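PDB 3BLX: isocitrate dehydrogenase [NAD] subunit 2, mitochondrial from Saccharomyces cerevisiae, which forms, together with its partner subunit IDH1, the octameric enzyme that oxidises isocitrate to 2-oxoglutarate with NAD+ in the citric acid cycle, and also binds RNA. Local coordinates for residues Asn137-Tyr142 with Asp163-Val168; Gly144-His147 with Val153-Ser156; Ile192-Asp197 with Asn244-Ile249. All blocks are in the same frame, centred on the assembly; numbering follows the deposited sequence.

Interaction 1. Residues Asn137-Tyr142 with Asp163-Val168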
# COMPACT_ATOMS: atom_id res chain seq x y z
N ASN B 137 16.35 41.89 -1.73
CA ASN B 137 15.48 41.24 -2.71
C ASN B 137 16.13 40.15 -3.60
O ASN B 137 15.43 39.36 -4.23
CB ASN B 137 14.84 42.28 -3.62
CG ASN B 137 13.37 42.50 -3.32
OD1 ASN B 137 12.76 41.78 -2.53
ND2 ASN B 137 12.80 43.50 -3.97
N THR B 138 17.46 40.15 -3.63
CA THR B 138 18.25 39.27 -4.48
C THR B 138 18.21 37.80 -4.04
O THR B 138 17.67 36.93 -4.72
CB THR B 138 19.73 39.72 -4.47
OG1 THR B 138 19.87 40.92 -5.25
CG2 THR B 138 20.67 38.65 -5.02
N GLU B 139 18.79 37.53 -2.88
CA GLU B 139 19.02 36.16 -2.46
C GLU B 139 17.97 35.69 -1.46
O GLU B 139 16.82 36.09 -1.53
CB GLU B 139 20.42 36.05 -1.85
CG GLU B 139 20.63 36.99 -0.71
CD GLU B 139 22.07 37.39 -0.54
OE1 GLU B 139 22.88 37.04 -1.42
OE2 GLU B 139 22.40 38.06 0.46
N GLY B 140 18.36 34.83 -0.52
CA GLY B 140 17.42 34.33 0.45
C GLY B 140 16.54 33.25 -0.14
O GLY B 140 16.98 32.45 -0.95
N GLU B 141 15.29 33.24 0.28
CA GLU B 141 14.33 32.27 -0.22
C GLU B 141 13.88 32.55 -1.65
O GLU B 141 13.20 31.73 -2.25
CB GLU B 141 13.12 32.20 0.71
CG GLU B 141 12.52 33.57 1.04
CD GLU B 141 11.57 33.52 2.23
OE1 GLU B 141 11.55 32.47 2.93
OE2 GLU B 141 10.85 34.51 2.46
N TYR B 142 14.26 33.70 -2.19
CA TYR B 142 13.97 34.02 -3.60
C TYR B 142 14.86 33.22 -4.55
O TYR B 142 14.37 32.68 -5.55
CB TYR B 142 14.08 35.53 -3.87
CG TYR B 142 12.94 36.33 -3.28
CD1 TYR B 142 12.04 35.74 -2.37
CD2 TYR B 142 12.77 37.68 -3.61
CE1 TYR B 142 11.00 36.47 -1.81
CE2 TYR B 142 11.72 38.42 -3.05
CZ TYR B 142 10.84 37.81 -2.15
OH TYR B 142 9.81 38.54 -1.60
N ASP B 163 28.39 40.45 -0.29
CA ASP B 163 28.15 41.47 -1.32
C ASP B 163 26.71 42.00 -1.34
O ASP B 163 26.49 43.20 -1.28
CB ASP B 163 28.52 40.94 -2.71
CG ASP B 163 30.03 40.82 -2.92
OD1 ASP B 163 30.81 41.29 -2.05
OD2 ASP B 163 30.44 40.26 -3.97
N ALA B 164 25.74 41.11 -1.42
CA ALA B 164 24.36 41.54 -1.55
C ALA B 164 23.90 42.26 -0.31
O ALA B 164 23.04 43.14 -0.38
CB ALA B 164 23.45 40.35 -1.84
N SER B 165 24.47 41.87 0.83
CA SER B 165 24.14 42.48 2.12
C SER B 165 24.75 43.89 2.27
O SER B 165 24.09 44.81 2.75
CB SER B 165 24.61 41.57 3.26
OG SER B 165 23.79 40.43 3.36
N GLU B 166 26.01 44.06 1.89
CA GLU B 166 26.69 45.35 1.90
C GLU B 166 26.22 46.08 0.69
O GLU B 166 26.94 46.21 -0.30
CB GLU B 166 28.21 45.14 1.81
CG GLU B 166 29.04 46.40 1.54
CD GLU B 166 30.46 46.09 1.02
OE1 GLU B 166 30.92 44.92 1.14
OE2 GLU B 166 31.10 47.03 0.48
N ARG B 167 24.99 46.54 0.74
CA ARG B 167 24.36 47.07 -0.46
C ARG B 167 22.94 47.44 -0.17
O ARG B 167 22.53 48.55 -0.48
CB ARG B 167 24.40 46.07 -1.59
CG ARG B 167 24.11 46.70 -2.94
CD ARG B 167 24.78 45.98 -4.09
NE ARG B 167 24.16 44.69 -4.31
CZ ARG B 167 24.76 43.67 -4.91
NH1 ARG B 167 26.00 43.81 -5.35
NH2 ARG B 167 24.11 42.52 -5.06
N VAL B 168 22.17 46.52 0.42
CA VAL B 168 20.95 46.93 1.11
C VAL B 168 21.31 47.68 2.37
O VAL B 168 20.54 48.52 2.80
CB VAL B 168 20.03 45.77 1.63
CG1 VAL B 168 18.85 45.59 0.74
CG2 VAL B 168 20.81 44.50 1.87
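Glu139 OE1 rests 3.4 Å from Ala164 CB while hydrogen-bonding to OG1 of Thr161, the residue just ahead of helix 162-178. That hydroxyl also receives the N-H of Ala164, so one threonine ties both the glutamate and the first turn of the helix. The methyl of Ala164 meets both carboxylate oxygens about equally, OE2 being likewise 3.4 Å from Ala164 CB. No hydrogen bond crosses directly between the two segments. Ser165 OG stays 4.0 Å from Glu139 OE2 and bonds instead to the carbonyl of Thr161, to which it is turned by having OG beside its own backbone N (chi1 -72°). Glu139 reaches the helix because CG sits between its backbone N and carbonyl carbon (chi1 57°) and the chain beyond is extended. With an alanine here, Thr161 OG1 would probably lose its carboxylate partner and a gap would open over the Ala164 methyl.

Glu139 begins a type II' beta turn ending at Tyr142, with Gly140 at a positive phi that suits glycine. The turn lies at the start of strand 140-148, the first strand of the beta hairpin that forms this subunit's part of the clasp in the isocitrate dehydrogenase family. Tyr142, critical for catalysis by similarity, hydrogen-bonds through OH to Arg135, a probable substrate ligand.

The carboxylate lies beside the start of helix 162-178, where the helix dipole would probably favour its negative charge. Arg167 is too distant for an ion pair, its NH2 lying 6.7 Å from Glu139 OE1. Its guanidinium folds back over its own helix, with Asp163 O 4.0 Å above the plane, and its side chain packs against Phe110 of strand 109-117, as does that of Thr138.

Interaction 2. Residues Gly144-His147 with Val153-Ser156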
# COMPACT_ATOMS: atom_id res chain seq x y z
N GLY B 144 16.22 30.45 -3.62
CA GLY B 144 16.26 29.21 -2.88
C GLY B 144 15.98 27.93 -3.67
O GLY B 144 15.28 27.93 -4.70
N ILE B 145 16.52 26.82 -3.18
CA ILE B 145 16.37 25.54 -3.84
C ILE B 145 15.74 24.50 -2.91
O ILE B 145 16.14 24.34 -1.78
CB ILE B 145 17.74 25.04 -4.34
CG1 ILE B 145 18.25 25.95 -5.46
CG2 ILE B 145 17.65 23.61 -4.81
CD1 ILE B 145 19.61 25.54 -6.02
N GLU B 146 14.73 23.82 -3.38
CA GLU B 146 14.16 22.74 -2.58
C GLU B 146 14.33 21.43 -3.30
O GLU B 146 14.15 21.35 -4.52
CB GLU B 146 12.67 22.95 -2.33
CG GLU B 146 12.31 24.06 -1.39
CD GLU B 146 10.83 24.11 -1.10
OE1 GLU B 146 10.49 23.92 0.09
OE2 GLU B 146 10.04 24.34 -2.06
N HIS B 147 14.63 20.39 -2.55
CA HIS B 147 14.55 19.06 -3.15
C HIS B 147 14.27 17.94 -2.18
O HIS B 147 14.48 18.06 -0.99
CB HIS B 147 15.82 18.75 -3.91
CG HIS B 147 16.97 18.45 -3.01
ND1 HIS B 147 17.72 17.29 -3.11
CD2 HIS B 147 17.46 19.14 -1.96
CE1 HIS B 147 18.66 17.31 -2.18
NE2 HIS B 147 18.52 18.41 -1.46
N VAL B 153 11.10 13.66 2.98
CA VAL B 153 11.96 14.67 3.58
C VAL B 153 12.37 15.75 2.60
O VAL B 153 13.12 15.48 1.66
CB VAL B 153 13.22 14.03 4.16
CG1 VAL B 153 14.05 15.06 4.83
CG2 VAL B 153 12.88 12.96 5.17
N VAL B 154 11.85 16.95 2.80
CA VAL B 154 12.25 18.06 1.95
C VAL B 154 13.43 18.74 2.61
O VAL B 154 13.42 19.01 3.79
CB VAL B 154 11.10 19.04 1.69
CG1 VAL B 154 11.53 20.06 0.66
CG2 VAL B 154 9.86 18.29 1.17
N GLN B 155 14.47 18.97 1.85
CA GLN B 155 15.54 19.85 2.30
C GLN B 155 15.53 21.17 1.52
O GLN B 155 15.28 21.18 0.30
CB GLN B 155 16.85 19.13 2.12
CG GLN B 155 18.05 19.91 2.52
CD GLN B 155 19.37 19.15 2.28
OE1 GLN B 155 19.65 18.75 1.15
NE2 GLN B 155 20.15 18.93 3.34
N SER B 156 15.77 22.27 2.22
CA SER B 156 15.77 23.61 1.62
C SER B 156 17.18 24.13 1.64
O SER B 156 17.90 23.88 2.58
CB SER B 156 14.87 24.54 2.43
OG SER B 156 13.52 24.13 2.38
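Two backbone hydrogen bonds join His147 and Gln155, from His147 N to Gln155 O and from Gln155 N to His147 O, each 3.0 Å long and nearly linear. They make an antiparallel hydrogen-bonded pair; next to it, Glu146 and Ser156 form a non-hydrogen-bonded pair supported by CA-H...O contacts, with Ser156 CA 3.5 Å from Ile145 O.

His147 and Gln155 are also linked through their side chains. The imidazole and the amide run side by side, and His147 NE2 donates to a lone pair of Gln155 OE1 at 2.9 Å, the ring and amide planes being 35° apart. A chi1 of 74° turns the ring over toward the glutamine. On the other face Glu146 OE1 passes 4.0 Å from Val154 CG1 and 3.8 Å from Ser156 OG, but its carboxylate bonds instead to the backbone N-H groups of Leu189 and Gly190 of an IDH1 subunit.

Strand 153-161 also pairs with a strand of that IDH1 chain, continuing the clasp sheet across the interface. Gln155 OE1 receives a second donor, NE2 of Gln155 from another copy of this protein, so the histidine bond probably helps fix the amide's orientation where the two copies meet.

Interaction 3. Residues Ile192-Asp197 with Asn244-Ile249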
# COMPACT_ATOMS: atom_id res chain seq x y z
N ILE B 192 24.08 34.00 17.38
CA ILE B 192 25.09 32.97 17.67
C ILE B 192 24.71 31.55 17.18
O ILE B 192 25.59 30.71 16.95
CB ILE B 192 25.47 32.92 19.19
CG1 ILE B 192 26.91 32.42 19.38
CG2 ILE B 192 24.44 32.10 20.00
CD1 ILE B 192 27.96 33.36 18.84
N GLN B 193 23.41 31.32 17.00
CA GLN B 193 22.91 30.02 16.54
C GLN B 193 22.60 30.02 15.03
O GLN B 193 22.16 29.01 14.47
CB GLN B 193 21.67 29.61 17.35
CG GLN B 193 22.00 29.21 18.80
CD GLN B 193 22.50 27.76 18.93
OE1 GLN B 193 21.71 26.81 18.87
NE2 GLN B 193 23.80 27.60 19.12
N ARG B 194 22.81 31.18 14.41
CA ARG B 194 22.82 31.31 12.96
C ARG B 194 23.90 32.30 12.53
O ARG B 194 23.76 33.50 12.68
CB ARG B 194 21.44 31.67 12.36
CG ARG B 194 20.40 32.25 13.31
CD ARG B 194 19.36 31.22 13.77
NE ARG B 194 18.28 30.94 12.82
CZ ARG B 194 18.12 31.49 11.60
NH1 ARG B 194 17.09 31.12 10.84
NH2 ARG B 194 18.99 32.38 11.13
N LEU B 195 24.99 31.77 12.00
CA LEU B 195 26.04 32.59 11.44
C LEU B 195 25.68 33.24 10.08
O LEU B 195 26.49 33.92 9.48
CB LEU B 195 27.34 31.78 11.35
CG LEU B 195 27.63 30.88 10.16
CD1 LEU B 195 28.59 29.81 10.61
CD2 LEU B 195 26.35 30.28 9.66
N ALA B 196 24.45 33.05 9.60
CA ALA B 196 23.98 33.79 8.43
C ALA B 196 23.55 35.18 8.87
O ALA B 196 23.72 36.17 8.16
CB ALA B 196 22.83 33.09 7.79
N ASP B 197 22.98 35.25 10.05
CA ASP B 197 22.62 36.54 10.60
C ASP B 197 23.86 37.21 11.16
O ASP B 197 24.00 38.42 11.09
CB ASP B 197 21.52 36.40 11.65
CG ASP B 197 20.15 36.06 11.04
OD1 ASP B 197 19.55 36.94 10.39
OD2 ASP B 197 19.68 34.92 11.21
N ASN B 244 16.59 39.06 3.38
CA ASN B 244 15.39 38.74 2.60
C ASN B 244 14.38 37.83 3.32
O ASN B 244 13.17 37.97 3.14
CB ASN B 244 15.79 38.16 1.23
CG ASN B 244 14.61 37.59 0.48
OD1 ASN B 244 14.47 36.37 0.38
ND2 ASN B 244 13.75 38.46 -0.05
N LEU B 245 14.89 36.92 4.16
CA LEU B 245 14.09 35.97 4.93
C LEU B 245 12.85 36.51 5.68
O LEU B 245 11.76 35.95 5.59
CB LEU B 245 15.01 35.23 5.92
CG LEU B 245 14.49 33.84 6.30
CD1 LEU B 245 14.75 32.84 5.17
CD2 LEU B 245 15.09 33.34 7.61
N TYR B 246 13.03 37.59 6.42
CA TYR B 246 11.96 38.12 7.24
C TYR B 246 11.31 39.34 6.60
O TYR B 246 10.34 39.88 7.12
CB TYR B 246 12.50 38.54 8.60
CG TYR B 246 13.64 37.70 9.11
CD1 TYR B 246 13.42 36.41 9.57
CD2 TYR B 246 14.94 38.21 9.15
CE1 TYR B 246 14.46 35.64 10.04
CE2 TYR B 246 15.99 37.45 9.62
CZ TYR B 246 15.75 36.17 10.06
OH TYR B 246 16.78 35.39 10.53
N GLY B 247 11.86 39.79 5.47
CA GLY B 247 11.34 40.97 4.80
C GLY B 247 9.86 40.95 4.48
O GLY B 247 9.16 41.91 4.77
N ASP B 248 9.41 39.86 3.85
CA ASP B 248 8.00 39.65 3.51
C ASP B 248 7.09 39.85 4.72
O ASP B 248 6.14 40.62 4.67
CB ASP B 248 7.80 38.23 2.95
CG ASP B 248 7.71 38.18 1.41
OD1 ASP B 248 7.40 39.22 0.78
OD2 ASP B 248 7.93 37.09 0.83
N ILE B 249 7.39 39.15 5.81
CA ILE B 249 6.59 39.14 7.03
C ILE B 249 6.58 40.48 7.78
O ILE B 249 5.53 40.94 8.23
CB ILE B 249 7.13 38.08 8.00
CG1 ILE B 249 6.97 36.68 7.41
CG2 ILE B 249 6.44 38.16 9.34
CD1 ILE B 249 7.81 35.66 8.12
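The Tyr246 ring meets Asp197 at its edge, with OD1 near the ring plane and 3.7 Å from Tyr246 CE2, while Leu245 CB covers one face of the same ring. Carboxylate and ring approach from opposite directions, their planes only 18° apart. Tyr246 OH makes a weak hydrogen bond of 3.2 Å to Asp197 OD1, and Asp197 OD2 is 3.0 Å from the same hydroxyl.

OD2 also takes part in a salt bridge within its own segment, 2.6 Å from Arg194 NH2. Bends at chi2 and chi3 (-100° and -80°) fold the arginine back toward Asp197. Its guanidinium, tilted against the tyrosine ring, keeps NH2 3.8 Å from Tyr246 OH, and Arg194 NH1 stays 4.4 Å from Leu245 CD2. The arginine's positive charge probably offsets the negative charge of the buried Asp197. Arg194 also has a weak, long ion pair with Glu135 of an IDH1 subunit.

Asp197 and Tyr246 both pack on Lys189, which is critical for catalysis by similarity, so the pair probably belongs to the second shell of the active site. Asp248, a metal ligand by similarity, lies further along the tyrosine's helix. Helices 195-208 and 244-258 follow strands 183-188 and 238-242, parallel neighbours in the large mixed sheet, and the contact joins the beginnings of the two helices.

Interactions 1 and 2 share strand 140-148, their centres about 20 Å apart: interaction 1 lies at the hairpin's base, where helix 162-178 departs, and interaction 2 farther out, within the stretch of chain that interaction 1 brackets. Interaction 3 follows later in the sequence, yet its centre is about 11 Å from that of interaction 1. The two touch where Asn244 OD1 lies 3.2 Å from Glu141 N, a weak hydrogen bond. Interactions 2 and 3 have centres about 17 Å apart and do not touch. Together they run from the intersubunit clasp sheet to helices near the probable active site, placing probable catalytic elements beside the IDH1 interface.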